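Local coordinates for N-acetylmuramoyl-L-alanine amidase XlyA (PDB 3RDR), which hydrolyses the amide link between N-acetylmuramoyl residues and L-amino acids in cell-wall glycopeptides, through the zinc-dependent catalytic domain contained in this chain, at residues 29-34 against 128-133. Residues are numbered along the deposited sequence; the frame is centred on the assembly and turned at random.
Sequences ITVHNT and ANVVPH. With ZN (zinc ion), chain B.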
loop_
_atom_site.group_PDB
_atom_site.type_symbol
_atom_site.label_atom_id
_atom_site.label_comp_id
_atom_site.label_asym_id
_atom_site.label_seq_id
_atom_site.Cartn_x
_atom_site.Cartn_y
_atom_site.Cartn_z
ATOM N N ILE A 29 4.129 -4.876 -6.877
ATOM C CA ILE A 29 3.582 -3.747 -6.140
ATOM C C ILE A 29 2.081 -4.021 -6.081
ATOM O O ILE A 29 1.413 -4.114 -7.115
ATOM C CB ILE A 29 3.863 -2.419 -6.860
ATOM C CG1 ILE A 29 5.369 -2.141 -6.838
ATOM C CG2 ILE A 29 3.111 -1.278 -6.183
ATOM C CD1 ILE A 29 5.793 -0.919 -7.646
ATOM N N THR A 30 1.565 -4.185 -4.866
ATOM C CA THR A 30 0.156 -4.488 -4.646
ATOM C C THR A 30 -0.629 -3.268 -4.155
ATOM O O THR A 30 -0.286 -2.660 -3.143
ATOM C CB THR A 30 0.018 -5.642 -3.637
ATOM O OG1 THR A 30 0.748 -6.780 -4.121
ATOM C CG2 THR A 30 -1.445 -6.037 -3.453
ATOM N N VAL A 31 -1.697 -2.928 -4.871
ATOM C CA VAL A 31 -2.521 -1.762 -4.534
ATOM C C VAL A 31 -3.804 -2.092 -3.782
ATOM O O VAL A 31 -4.520 -3.025 -4.140
ATOM C CB VAL A 31 -2.896 -0.982 -5.815
ATOM C CG1 VAL A 31 -3.705 0.265 -5.461
ATOM C CG2 VAL A 31 -1.632 -0.611 -6.573
ATOM N N HIS A 32 -4.087 -1.304 -2.744
ATOM C CA HIS A 32 -5.278 -1.471 -1.912
ATOM C C HIS A 32 -6.022 -0.137 -1.782
ATOM O O HIS A 32 -5.506 0.918 -2.148
ATOM C CB HIS A 32 -4.903 -1.884 -0.477
ATOM C CG HIS A 32 -4.028 -3.096 -0.374
ATOM N ND1 HIS A 32 -4.513 -4.335 -0.018
ATOM C CD2 HIS A 32 -2.687 -3.241 -0.499
ATOM C CE1 HIS A 32 -3.512 -5.191 0.079
ATOM N NE2 HIS A 32 -2.392 -4.552 -0.208
ATOM N N ASN A 33 -7.230 -0.208 -1.234
ATOM C CA ASN A 33 -8.061 0.960 -0.942
ATOM C C ASN A 33 -8.504 0.651 0.486
ATOM O O ASN A 33 -8.968 -0.452 0.754
ATOM C CB ASN A 33 -9.283 1.044 -1.871
ATOM C CG ASN A 33 -8.969 1.712 -3.209
ATOM O OD1 ASN A 33 -9.815 1.755 -4.102
ATOM N ND2 ASN A 33 -7.757 2.241 -3.349
ATOM N N THR A 34 -8.356 1.607 1.398
ATOM C CA THR A 34 -8.705 1.389 2.803
ATOM C C THR A 34 -10.170 1.059 3.104
ATOM O O THR A 34 -10.461 0.423 4.121
ATOM C CB THR A 34 -8.336 2.609 3.664
ATOM O OG1 THR A 34 -9.131 3.729 3.260
ATOM C CG2 THR A 34 -6.857 2.958 3.504
ATOM N N ALA A 128 3.528 -4.332 -15.642
ATOM C CA ALA A 128 2.739 -5.556 -15.630
ATOM C C ALA A 128 2.697 -6.160 -14.225
ATOM O O ALA A 128 1.750 -6.864 -13.870
ATOM C CB ALA A 128 3.325 -6.571 -16.620
ATOM N N ASN A 129 3.721 -5.879 -13.426
ATOM C CA ASN A 129 3.778 -6.416 -12.074
ATOM C C ASN A 129 3.155 -5.514 -11.008
ATOM O O ASN A 129 3.331 -5.739 -9.813
ATOM C CB ASN A 129 5.224 -6.782 -11.721
ATOM C CG ASN A 129 5.633 -8.136 -12.295
ATOM O OD1 ASN A 129 5.096 -8.578 -13.311
ATOM N ND2 ASN A 129 6.587 -8.792 -11.649
ATOM N N VAL A 130 2.442 -4.482 -11.448
ATOM C CA VAL A 130 1.736 -3.604 -10.521
ATOM C C VAL A 130 0.354 -4.239 -10.522
ATOM O O VAL A 130 -0.379 -4.148 -11.508
ATOM C CB VAL A 130 1.651 -2.153 -11.034
ATOM C CG1 VAL A 130 0.816 -1.310 -10.075
ATOM C CG2 VAL A 130 3.050 -1.564 -11.154
ATOM N N VAL A 131 0.006 -4.904 -9.427
ATOM C CA VAL A 131 -1.266 -5.602 -9.345
ATOM C C VAL A 131 -2.185 -5.185 -8.207
ATOM O O VAL A 131 -1.760 -4.550 -7.240
ATOM C CB VAL A 131 -1.040 -7.122 -9.199
ATOM C CG1 VAL A 131 -0.226 -7.650 -10.372
ATOM C CG2 VAL A 131 -0.331 -7.408 -7.882
ATOM N N PRO A 132 -3.474 -5.541 -8.320
ATOM C CA PRO A 132 -4.458 -5.213 -7.290
ATOM C C PRO A 132 -4.443 -6.342 -6.272
ATOM O O PRO A 132 -4.079 -7.473 -6.602
ATOM C CB PRO A 132 -5.767 -5.174 -8.069
ATOM C CG PRO A 132 -5.563 -6.281 -9.074
ATOM C CD PRO A 132 -4.138 -6.037 -9.543
ATOM N N HIS A 133 -4.826 -6.036 -5.038
ATOM C CA HIS A 133 -4.882 -7.047 -3.996
ATOM C C HIS A 133 -5.643 -8.260 -4.532
ATOM O O HIS A 133 -5.277 -9.407 -4.271
ATOM C CB HIS A 133 -5.595 -6.480 -2.760
ATOM C CG HIS A 133 -5.775 -7.470 -1.650
ATOM N ND1 HIS A 133 -6.419 -7.157 -0.473
ATOM C CD2 HIS A 133 -5.395 -8.765 -1.533
ATOM C CE1 HIS A 133 -6.427 -8.213 0.321
ATOM N NE2 HIS A 133 -5.814 -9.203 -0.300
HETATM ZN ZN ZN B . -6.644 -4.979 0.037
#
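Asn129 opens the ladder: its carbonyl O accepts Ile29 N at 3.2 Å. Three parallel bridges follow, Ile29 with Val130, Thr30 with Val131 and Val31 with Pro132, and the short strand axes are inclined at 36°. Val130 sends its side chain to the same face as Ile29 and Val31, where its CG1 lies 4.3 Å from Val31 CG2. Val131 N donates to Ile29 O (2.8 Å) and Val131 O accepts from Val31 N (2.9 Å), the residues flanking its partner Thr30, as parallel pairing requires. On the other face its CG2 is 4.0 Å from Thr30 OG1, a hydroxyl hydrogen-bonded to Ser92 and Trp136. Pro132 lacks an N-H, at no cost to the ladder: the next bond in the alternation is His133 N to Val31 O. With OG1 beside its backbone N (chi1 -57°), Thr30 swings CG2 to 3.6 Å from His133 CA. The paired strand ends bring His133 ND1 and His32 ND1 to the zinc, each at 2.2 Å; with Cys141 they form the His-His-Cys site that is the catalytic centre in amidase 2 enzymes. The imidazole planes meet obliquely at 57°, His133 ND1 approaching the rim of the His32 ring roughly in its plane; the shared metal, not a hydrogen bond, draws the two nitrogens together. His80 ND1 is hydrogen-bonded to His32 NE2, which should steady that ring. In this T7 lysozyme-like fold, edge strand 130-132 lies beside 28-33, which strand 92-97 flanks on its other side; helix 105-122 packs against Ile29, Val31 and Val130, and Trp149 of helix 149-154 against Val31 and Pro132.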